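Bd0816 (Bdellovibrio bacteriovorus HD100, PDB 5CER) is a peptidase S13 family protein that probably acts as a serine-type D-Ala-D-Ala carboxypeptidase, trimming peptidoglycan stem peptides. Local coordinates at residues L280-S283 / L284-K287; K139-K142 / E143-T147; N233-A236 / A237-K241; N150-M153 / Y154-R158; G311-A314 / G315-A319. The protein carries 2 engineered substitutions. All coordinates share one frame; numbering follows the deposited sequence.

Interaction 1 (L280-S283 / L284-K287); sequences LNKS and LEAK
The backbone N-H of Leu284 is donated to Leu280 O (N to O 3.0 Å), and this bond begins the last regular turn of helix 270-286. The next two amides are used the same way: Glu285 N reaches Asn281 O at 2.9 Å and Ala286 N reaches Lys282 O at 3.0 Å. The pattern weakens at Lys287. Its N lies 3.5 Å from Ser283 O, a poorly directed and weak bond, and has a shorter partner three residues back in Leu284 O at 3.1 Å, so the closing turn is tighter than those before it.

The side chains divide by polarity. On the buried face the two leucines meet through their methyls, Leu280 CD1 and Leu284 CD1 standing 3.8 Å apart. Leu284 has CG beside its own backbone N (chi1 -67°), which brings CG and CD1 against the carbonyl O of Leu280. On the outer face the Glu285 carboxylate rises beside the Asn281 amide, the two planes 65° apart. Lys282 NZ remains 4.0 Å from Glu285 OE1, too far for a salt bridge although the opposite charges probably attract; the ammonium also makes a weak hydrogen bond to the carbonyl O of Ala13.

Leu280 and Leu284 both pack on Ile44 of helix 35-47, and Leu280 also touches Val37 there. Leu291, against Leu280, and Val294, against Leu284, come from the loop that leads to strand 296-297.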
# COMPACT_ATOMS: atom_id res chain seq x y z
N LEU A 280 19.59 -0.00 4.65
CA LEU A 280 18.45 -0.63 5.34
C LEU A 280 18.66 -2.16 5.39
O LEU A 280 18.49 -2.76 6.45
CB LEU A 280 17.13 -0.30 4.63
CG LEU A 280 15.87 -1.06 5.07
CD1 LEU A 280 15.61 -0.90 6.54
CD2 LEU A 280 14.68 -0.55 4.28
N ASN A 281 19.05 -2.73 4.25
CA ASN A 281 19.41 -4.13 4.16
C ASN A 281 20.56 -4.54 5.12
O ASN A 281 20.47 -5.57 5.77
CB ASN A 281 19.78 -4.51 2.71
CG ASN A 281 19.95 -6.00 2.52
OD1 ASN A 281 21.08 -6.53 2.44
ND2 ASN A 281 18.86 -6.71 2.57
N LYS A 282 21.61 -3.74 5.20
CA LYS A 282 22.74 -4.04 6.11
C LYS A 282 22.30 -4.03 7.53
O LYS A 282 22.68 -4.87 8.34
CB LYS A 282 23.90 -2.99 5.96
CG LYS A 282 25.23 -3.48 5.39
CD LYS A 282 25.04 -4.58 4.33
CE LYS A 282 26.32 -5.01 3.66
NZ LYS A 282 26.16 -6.40 3.09
N SER A 283 21.49 -3.05 7.86
CA SER A 283 20.95 -2.92 9.20
C SER A 283 20.19 -4.18 9.62
O SER A 283 20.43 -4.77 10.67
CB SER A 283 20.07 -1.67 9.26
OG SER A 283 19.98 -1.23 10.58
N LEU A 284 19.26 -4.58 8.76
CA LEU A 284 18.40 -5.73 9.00
C LEU A 284 19.22 -7.00 9.06
O LEU A 284 18.99 -7.81 9.95
CB LEU A 284 17.30 -5.85 7.94
CG LEU A 284 16.26 -4.73 7.96
CD1 LEU A 284 15.48 -4.70 6.65
CD2 LEU A 284 15.30 -4.85 9.13
N GLU A 285 20.21 -7.16 8.16
CA GLU A 285 21.07 -8.37 8.20
C GLU A 285 21.89 -8.48 9.48
O GLU A 285 22.03 -9.56 10.02
CB GLU A 285 21.95 -8.50 6.97
CG GLU A 285 21.12 -8.95 5.76
CD GLU A 285 21.90 -9.12 4.46
OE1 GLU A 285 23.08 -8.68 4.39
OE2 GLU A 285 21.32 -9.70 3.50
N ALA A 286 22.35 -7.35 9.99
CA ALA A 286 23.07 -7.31 11.25
C ALA A 286 22.26 -7.82 12.44
O ALA A 286 22.84 -8.20 13.43
CB ALA A 286 23.56 -5.91 11.54
N LYS A 287 20.93 -7.76 12.36
CA LYS A 287 20.08 -8.30 13.39
C LYS A 287 19.41 -9.59 12.99
O LYS A 287 18.42 -9.97 13.60
CB LYS A 287 18.99 -7.26 13.73
CG LYS A 287 19.49 -5.95 14.29
CD LYS A 287 20.29 -6.26 15.56
CE LYS A 287 20.40 -5.08 16.51
NZ LYS A 287 21.83 -4.82 16.76

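Interaction 2 (K139-K142 / E143-T147); sequences KNLK and ESFST
Leu141 keeps CG beside its backbone N (chi1 -72°), whereas Phe145 has CG anti to the backbone N (chi1 -172°), and the two side chains consequently run side by side in the same direction. Leu141 CD2 touches Phe145 CB at 4.0 Å and reaches the near end of the ring.

The backbone beneath them widens into a pi-type turn in the last part of helix 130-145. Asn140 O takes two amides, Ser144 N at 2.9 Å and Phe145 N at 3.1 Å, the second spanning five residues. One residue on, Leu141 O receives the hydroxyl of Ser146, whose OG lies 2.8 Å away and above the carbonyl plane, along with a weak bond from Ser146 N. Thr147 OG1 then folds back to donate to Glu143 O at 2.7 Å. A water joins Asn140 OD1 to Ser144 OG. That Asn140 oxygen also accepts from Trp112 N, while ND2 donates to Ala136 O, fixing the amide's rotation.

Phe145 presses on Leu87 and Ile88 of helix 81-93; Leu141 touches Leu102 and Phe104 of strand 98-104 and Ile179 of strand 175-181, so this part of the helix lies against the two strands at one end of the mixed sheet's strand order.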
# COMPACT_ATOMS: atom_id res chain seq x y z
N LYS A 139 -12.73 12.47 20.79
CA LYS A 139 -13.70 12.07 19.75
C LYS A 139 -13.70 10.56 19.44
O LYS A 139 -14.76 9.95 19.40
CB LYS A 139 -13.50 12.82 18.44
CG LYS A 139 -14.09 14.21 18.45
CD LYS A 139 -14.61 14.90 19.82
CE LYS A 139 -16.12 15.14 19.92
NZ LYS A 139 -16.85 14.13 20.74
N ASN A 140 -12.51 10.00 19.21
CA ASN A 140 -12.33 8.56 18.96
C ASN A 140 -12.71 7.66 20.11
O ASN A 140 -13.43 6.68 19.90
CB ASN A 140 -10.87 8.24 18.60
CG ASN A 140 -10.54 8.64 17.20
OD1 ASN A 140 -10.69 7.85 16.27
ND2 ASN A 140 -10.13 9.88 17.02
N LEU A 141 -12.21 7.98 21.30
CA LEU A 141 -12.62 7.29 22.51
C LEU A 141 -14.15 7.29 22.70
O LEU A 141 -14.76 6.26 23.00
CB LEU A 141 -11.94 7.89 23.76
CG LEU A 141 -10.45 7.59 23.93
CD1 LEU A 141 -9.82 8.44 25.03
CD2 LEU A 141 -10.20 6.12 24.17
N LYS A 142 -14.75 8.44 22.51
CA LYS A 142 -16.16 8.63 22.77
C LYS A 142 -17.03 7.95 21.73
O LYS A 142 -17.99 7.26 22.08
CB LYS A 142 -16.46 10.12 22.81
CG LYS A 142 -17.45 10.52 23.85
CD LYS A 142 -17.97 11.92 23.59
CE LYS A 142 -17.46 12.84 24.68
NZ LYS A 142 -18.37 12.82 25.86
N GLU A 143 -16.69 8.14 20.46
CA GLU A 143 -17.51 7.66 19.37
C GLU A 143 -17.25 6.23 18.95
O GLU A 143 -18.16 5.59 18.40
CB GLU A 143 -17.35 8.60 18.14
CG GLU A 143 -17.93 9.98 18.41
CD GLU A 143 -17.77 10.98 17.25
OE1 GLU A 143 -17.07 10.71 16.26
OE2 GLU A 143 -18.38 12.06 17.37
N SER A 144 -16.02 5.74 19.14
CA SER A 144 -15.62 4.41 18.59
C SER A 144 -15.21 3.40 19.64
O SER A 144 -15.78 2.31 19.67
CB SER A 144 -14.50 4.57 17.56
OG SER A 144 -14.85 5.49 16.54
N PHE A 145 -14.24 3.77 20.50
CA PHE A 145 -13.78 2.90 21.60
C PHE A 145 -14.92 2.52 22.59
O PHE A 145 -14.95 1.38 23.06
CB PHE A 145 -12.63 3.54 22.38
CG PHE A 145 -11.99 2.61 23.39
CD1 PHE A 145 -12.54 2.43 24.65
CD2 PHE A 145 -10.85 1.90 23.05
CE1 PHE A 145 -11.93 1.58 25.56
CE2 PHE A 145 -10.26 1.02 23.95
CZ PHE A 145 -10.78 0.87 25.20
N SER A 146 -15.83 3.44 22.87
CA SER A 146 -16.91 3.25 23.84
C SER A 146 -18.24 2.77 23.27
O SER A 146 -19.14 2.44 24.04
CB SER A 146 -17.22 4.58 24.50
OG SER A 146 -16.11 5.08 25.16
N THR A 147 -18.41 2.76 21.96
CA THR A 147 -19.69 2.37 21.38
C THR A 147 -19.76 0.85 21.22
O THR A 147 -18.75 0.15 21.37
CB THR A 147 -19.99 3.11 20.05
OG1 THR A 147 -18.82 3.12 19.22
CG2 THR A 147 -20.43 4.56 20.29
O HOH W 1 -13.33 7.48 15.28

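Interaction 3 (N233-A236 / A237-K241); sequences NAFA and AATLK
Phe235 and Thr239 make an i to i+4 contact on the inward face of helix 228-239, close to its C-terminal end, where that helix lies against helix 35-47. The hydroxyl side of Thr239 lies near the CD1-CE1 bond of the ring, obliquely, with OG1 coming within 3.4 Å of Phe235 CD1 and CB within 3.6 Å of CE1. Phe235 carries its CG anti to the backbone N (chi1 156°), an orientation that tips the ring along the helix toward the following turn. Farther round the ring, CE2 brushes Leu240 CD1 at 4.2 Å, and the ring thereby touches both the i+4 and the i+5 side chain.

The backbone bonds show the helix coming to its close. Thr239 N meets Phe235 O at 2.9 Å, and Ala237 and Ala238 pair just as regularly with Asn233 and Ala234. Leu240 N, by contrast, makes a weak, bent bond to Ala236 O, a residue that also has a backbone hydrogen bond with Ala242. Lys241 then takes positive phi and leaves the helix, its chain curling back so that NZ donates to Ala238 O at 3.1 Å, satisfying one carbonyl of the last turn. The exposed methyls of Ala234, Ala237 and Ala238 lie on the outward face.

Thr239 OG1 is hydrogen-bonded to Glu45 OE1, and Phe235 stacks on Trp42, both from helix 35-47. Helix 270-286 is a second neighbour, with Thr276 against Leu240, Thr279 against Thr239, and Lys275 NZ bonded to Leu240 O.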
# COMPACT_ATOMS: atom_id res chain seq x y z
N ASN A 233 16.72 15.78 8.89
CA ASN A 233 17.88 16.31 8.19
C ASN A 233 19.20 15.85 8.82
O ASN A 233 20.13 15.50 8.11
CB ASN A 233 17.78 17.82 8.04
CG ASN A 233 16.69 18.23 7.07
OD1 ASN A 233 16.13 17.42 6.36
ND2 ASN A 233 16.28 19.48 7.14
N ALA A 234 19.27 15.82 10.15
CA ALA A 234 20.48 15.31 10.84
C ALA A 234 20.70 13.84 10.50
O ALA A 234 21.83 13.38 10.31
CB ALA A 234 20.37 15.52 12.35
N PHE A 235 19.61 13.09 10.49
CA PHE A 235 19.65 11.66 10.10
C PHE A 235 20.18 11.51 8.67
O PHE A 235 21.04 10.67 8.45
CB PHE A 235 18.29 10.99 10.26
CG PHE A 235 18.12 9.79 9.37
CD1 PHE A 235 18.72 8.59 9.67
CD2 PHE A 235 17.34 9.88 8.22
CE1 PHE A 235 18.53 7.49 8.85
CE2 PHE A 235 17.19 8.79 7.38
CZ PHE A 235 17.78 7.59 7.70
N ALA A 236 19.68 12.32 7.75
CA ALA A 236 20.08 12.23 6.36
C ALA A 236 21.57 12.59 6.15
O ALA A 236 22.26 11.94 5.36
CB ALA A 236 19.21 13.11 5.48
N ALA A 237 22.05 13.59 6.88
CA ALA A 237 23.46 13.98 6.84
C ALA A 237 24.35 12.84 7.37
O ALA A 237 25.37 12.51 6.77
CB ALA A 237 23.68 15.25 7.65
N ALA A 238 23.99 12.25 8.51
CA ALA A 238 24.88 11.31 9.16
C ALA A 238 24.81 9.94 8.50
O ALA A 238 25.82 9.31 8.24
CB ALA A 238 24.57 11.24 10.66
N THR A 239 23.61 9.45 8.27
CA THR A 239 23.42 8.08 7.76
C THR A 239 23.50 8.03 6.23
O THR A 239 24.13 7.14 5.72
CB THR A 239 22.06 7.49 8.21
OG1 THR A 239 21.96 7.56 9.63
CG2 THR A 239 21.90 6.04 7.75
N LEU A 240 22.87 8.95 5.53
CA LEU A 240 22.81 8.92 4.08
C LEU A 240 23.86 9.81 3.39
O LEU A 240 23.93 9.84 2.16
CB LEU A 240 21.42 9.28 3.60
CG LEU A 240 20.30 8.34 4.04
CD1 LEU A 240 18.96 8.88 3.58
CD2 LEU A 240 20.49 6.93 3.49
N LYS A 241 24.68 10.50 4.17
CA LYS A 241 25.65 11.45 3.64
C LYS A 241 24.98 12.40 2.65
O LYS A 241 25.51 12.68 1.59
CB LYS A 241 26.83 10.72 2.99
CG LYS A 241 27.58 9.76 3.90
CD LYS A 241 27.85 10.37 5.28
CE LYS A 241 29.05 9.77 6.00
NZ LYS A 241 28.63 8.84 7.07

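Interaction 4 (N150-M153 / Y154-R158); sequences NRAM and YSKLR
Tyr154 and Arg151 share the packed face of this first turn, lying side by side with the guanidinium and the ring turned 49° against each other. Arg151 NH1 comes to 3.7 Å from Tyr154 CD1; CZ is 5.2 Å from the ring centroid, so any cation-pi attraction is weak. The bends at chi2 and chi3 carry the guanidinium back alongside the ring, where NH2 also finds a weak hydrogen bond to Pro172 O. Tyr154 itself is firmly held: its hydroxyl bonds to Leu169 O, its ring meets that of Tyr85 in helix 81-93, and its backbone N-H bonds to Asn150 O (N to O 2.9 Å).

The solvent side is looser. Ala152 offers one methyl, and Lys156, bent at its last torsion, brings NZ to 4.3 Å from Ala152 CB; their firm link is the backbone bond from Lys156 N to Ala152 O at 3.0 Å.

Asn150 governs the start of the turn. Its OD1 accepts from Met153 N at 2.9 Å, the N-H pointing well at the oxygen (167°) though from above the amide plane. A side-chain acceptor given to a first-turn amide in this way is the classic asparagine N-cap, here opening helix 151-163.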
# COMPACT_ATOMS: atom_id res chain seq x y z
N ASN A 150 -18.39 -3.39 16.51
CA ASN A 150 -18.80 -3.94 15.22
C ASN A 150 -18.52 -5.43 15.24
O ASN A 150 -17.36 -5.85 15.16
CB ASN A 150 -18.02 -3.25 14.10
CG ASN A 150 -18.46 -3.66 12.71
OD1 ASN A 150 -18.52 -4.86 12.36
ND2 ASN A 150 -18.70 -2.67 11.88
N ARG A 151 -19.58 -6.22 15.36
CA ARG A 151 -19.46 -7.69 15.44
C ARG A 151 -18.71 -8.35 14.27
O ARG A 151 -17.83 -9.18 14.50
CB ARG A 151 -20.84 -8.37 15.65
CG ARG A 151 -21.28 -8.52 17.11
CD ARG A 151 -20.16 -9.12 17.98
NE ARG A 151 -19.79 -8.31 19.13
CZ ARG A 151 -18.68 -8.50 19.87
NH1 ARG A 151 -17.80 -9.47 19.58
NH2 ARG A 151 -18.45 -7.71 20.93
N ALA A 152 -19.04 -7.94 13.05
CA ALA A 152 -18.40 -8.50 11.86
C ALA A 152 -16.89 -8.19 11.81
O ALA A 152 -16.08 -9.08 11.53
CB ALA A 152 -19.11 -8.04 10.60
N MET A 153 -16.52 -6.94 12.11
CA MET A 153 -15.12 -6.54 12.11
C MET A 153 -14.31 -7.15 13.21
O MET A 153 -13.20 -7.61 12.96
CB MET A 153 -14.97 -5.03 12.11
CG MET A 153 -15.36 -4.55 10.77
SD MET A 153 -14.94 -2.95 10.21
CE MET A 153 -13.18 -3.22 9.93
N TYR A 154 -14.84 -7.15 14.42
CA TYR A 154 -14.17 -7.83 15.53
C TYR A 154 -13.88 -9.32 15.19
O TYR A 154 -12.82 -9.85 15.46
CB TYR A 154 -14.99 -7.74 16.82
CG TYR A 154 -14.25 -8.33 18.01
CD1 TYR A 154 -14.30 -9.71 18.27
CD2 TYR A 154 -13.50 -7.52 18.86
CE1 TYR A 154 -13.61 -10.26 19.33
CE2 TYR A 154 -12.78 -8.08 19.90
CZ TYR A 154 -12.84 -9.44 20.14
OH TYR A 154 -12.14 -9.97 21.18
N SER A 155 -14.85 -9.94 14.55
CA SER A 155 -14.75 -11.35 14.20
C SER A 155 -13.69 -11.64 13.09
O SER A 155 -12.98 -12.65 13.15
CB SER A 155 -16.13 -11.87 13.78
OG SER A 155 -16.13 -13.28 13.78
N LYS A 156 -13.62 -10.76 12.09
CA LYS A 156 -12.56 -10.82 11.09
C LYS A 156 -11.19 -10.66 11.74
O LYS A 156 -10.27 -11.46 11.48
CB LYS A 156 -12.73 -9.76 10.01
CG LYS A 156 -13.80 -10.06 8.98
CD LYS A 156 -13.68 -9.14 7.75
CE LYS A 156 -15.01 -8.94 7.03
NZ LYS A 156 -15.89 -7.92 7.73
N LEU A 157 -11.05 -9.67 12.62
CA LEU A 157 -9.79 -9.48 13.32
C LEU A 157 -9.41 -10.72 14.11
O LEU A 157 -8.28 -11.18 14.03
CB LEU A 157 -9.84 -8.24 14.24
CG LEU A 157 -8.56 -8.03 15.08
CD1 LEU A 157 -7.39 -7.76 14.15
CD2 LEU A 157 -8.75 -6.91 16.10
N ARG A 158 -10.35 -11.26 14.87
CA ARG A 158 -10.10 -12.44 15.69
C ARG A 158 -9.70 -13.69 14.86
O ARG A 158 -8.88 -14.46 15.33
CB ARG A 158 -11.33 -12.73 16.55
CG ARG A 158 -11.19 -13.92 17.48
CD ARG A 158 -12.29 -13.90 18.53
NE ARG A 158 -12.38 -15.15 19.31
CZ ARG A 158 -13.16 -16.19 19.01
NH1 ARG A 158 -13.92 -16.20 17.92
NH2 ARG A 158 -13.13 -17.25 19.79

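Interaction 5 (G311-A314 / G315-A319); sequences GNAA and GSMIA
The backbone N-H of Ser316 is donated to Ala313 O (N to O 2.8 Å), the nitrogen lying above the carbonyl plane. This bond closes a tight turn over Ala314 and Gly315. The backbone angles make it a type II beta turn, and the positive phi at Gly315, its third position, is a geometry that glycine takes readily. A water bridges the turn, donating to Ala314 O at 2.7 Å and accepting from Ser316 OG at 2.9 Å. Ser316 has OG beside its backbone N (chi1 -63°), which aims the hydroxyl back at that water; the same OG has a weak hydrogen bond with Lys380 O.

A type I turn from Gly311 to Ala314 comes first, so two turns overlap in succession and deliver the chain into strand 317-324. In penicillin-recognising enzymes this strand borders the active site, and here it carries the family's Lys-Thr-Gly sequence just beyond the contact.

Ala313 CB rests 4.0 Å from Met317 CB, an apolar touch between turn and strand. Ala313 and Met317 both pack on Ile369 of helix 356-375, with Ile334 of strand 327-336 and Phe343 of strand 339-348 also meeting the methionine. Asn312 makes backbone hydrogen bonds to a neighbouring subunit.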
# COMPACT_ATOMS: atom_id res chain seq x y z
N GLY A 311 4.18 -10.81 -13.99
CA GLY A 311 5.40 -10.90 -14.78
C GLY A 311 6.39 -11.78 -14.06
O GLY A 311 6.08 -12.38 -13.04
N ASN A 312 7.62 -11.77 -14.55
CA ASN A 312 8.70 -12.54 -13.95
C ASN A 312 9.20 -12.00 -12.58
O ASN A 312 10.04 -12.62 -11.94
CB ASN A 312 9.84 -12.77 -14.96
CG ASN A 312 10.43 -11.49 -15.45
OD1 ASN A 312 10.32 -10.45 -14.80
ND2 ASN A 312 11.03 -11.53 -16.64
N ALA A 313 8.67 -10.88 -12.13
CA ALA A 313 8.92 -10.39 -10.78
C ALA A 313 8.16 -11.17 -9.71
O ALA A 313 8.51 -11.08 -8.55
CB ALA A 313 8.54 -8.92 -10.67
N ALA A 314 7.12 -11.93 -10.08
CA ALA A 314 6.28 -12.61 -9.07
C ALA A 314 7.08 -13.57 -8.19
O ALA A 314 7.84 -14.40 -8.70
CB ALA A 314 5.15 -13.37 -9.72
N GLY A 315 7.04 -13.34 -6.88
CA GLY A 315 7.84 -14.13 -5.95
C GLY A 315 9.35 -13.87 -5.97
O GLY A 315 10.09 -14.54 -5.25
N SER A 316 9.79 -12.88 -6.75
CA SER A 316 11.21 -12.57 -6.95
C SER A 316 11.60 -11.11 -6.77
O SER A 316 12.71 -10.72 -7.11
CB SER A 316 11.59 -12.98 -8.37
OG SER A 316 11.42 -14.36 -8.52
N MET A 317 10.68 -10.28 -6.28
CA MET A 317 10.94 -8.89 -6.09
C MET A 317 10.43 -8.52 -4.71
O MET A 317 9.29 -8.88 -4.34
CB MET A 317 10.25 -8.01 -7.17
CG MET A 317 10.48 -6.51 -7.01
SD MET A 317 9.59 -5.55 -8.26
CE MET A 317 7.90 -5.68 -7.67
N ILE A 318 11.26 -7.74 -4.01
CA ILE A 318 10.89 -7.09 -2.80
C ILE A 318 10.80 -5.61 -3.15
O ILE A 318 11.73 -5.10 -3.71
CB ILE A 318 11.94 -7.28 -1.73
CG1 ILE A 318 12.02 -8.76 -1.35
CG2 ILE A 318 11.60 -6.46 -0.49
CD1 ILE A 318 13.32 -9.19 -0.74
N ALA A 319 9.69 -4.93 -2.83
CA ALA A 319 9.55 -3.55 -3.28
C ALA A 319 8.49 -2.77 -2.56
O ALA A 319 7.55 -3.32 -1.92
CB ALA A 319 9.25 -3.53 -4.77
O HOH W 2 9.59 -14.68 -10.73

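In the fold
The five contacts fall into two groups on the two lobes of the chain. Interactions 2 and 4 come first in sequence, at the end of helix 130-145 and the start of helix 151-163; their centres are 17 Å apart, and both helices pack on helix 81-93. Interactions 3, 1 and 5 follow in that order. Interactions 1 and 3, their centres also 17 Å apart, both lean on helix 35-47, and residues of interaction 3 also pack on helix 270-286, which carries interaction 1; interaction 5 leads into the six-stranded antiparallel sheet. This lobe, which holds the Lys-Thr-Gly strand and is probably catalytic, is well separated from the lobe around the mixed sheet: about 40 Å lies between the centres of interactions 1 and 2.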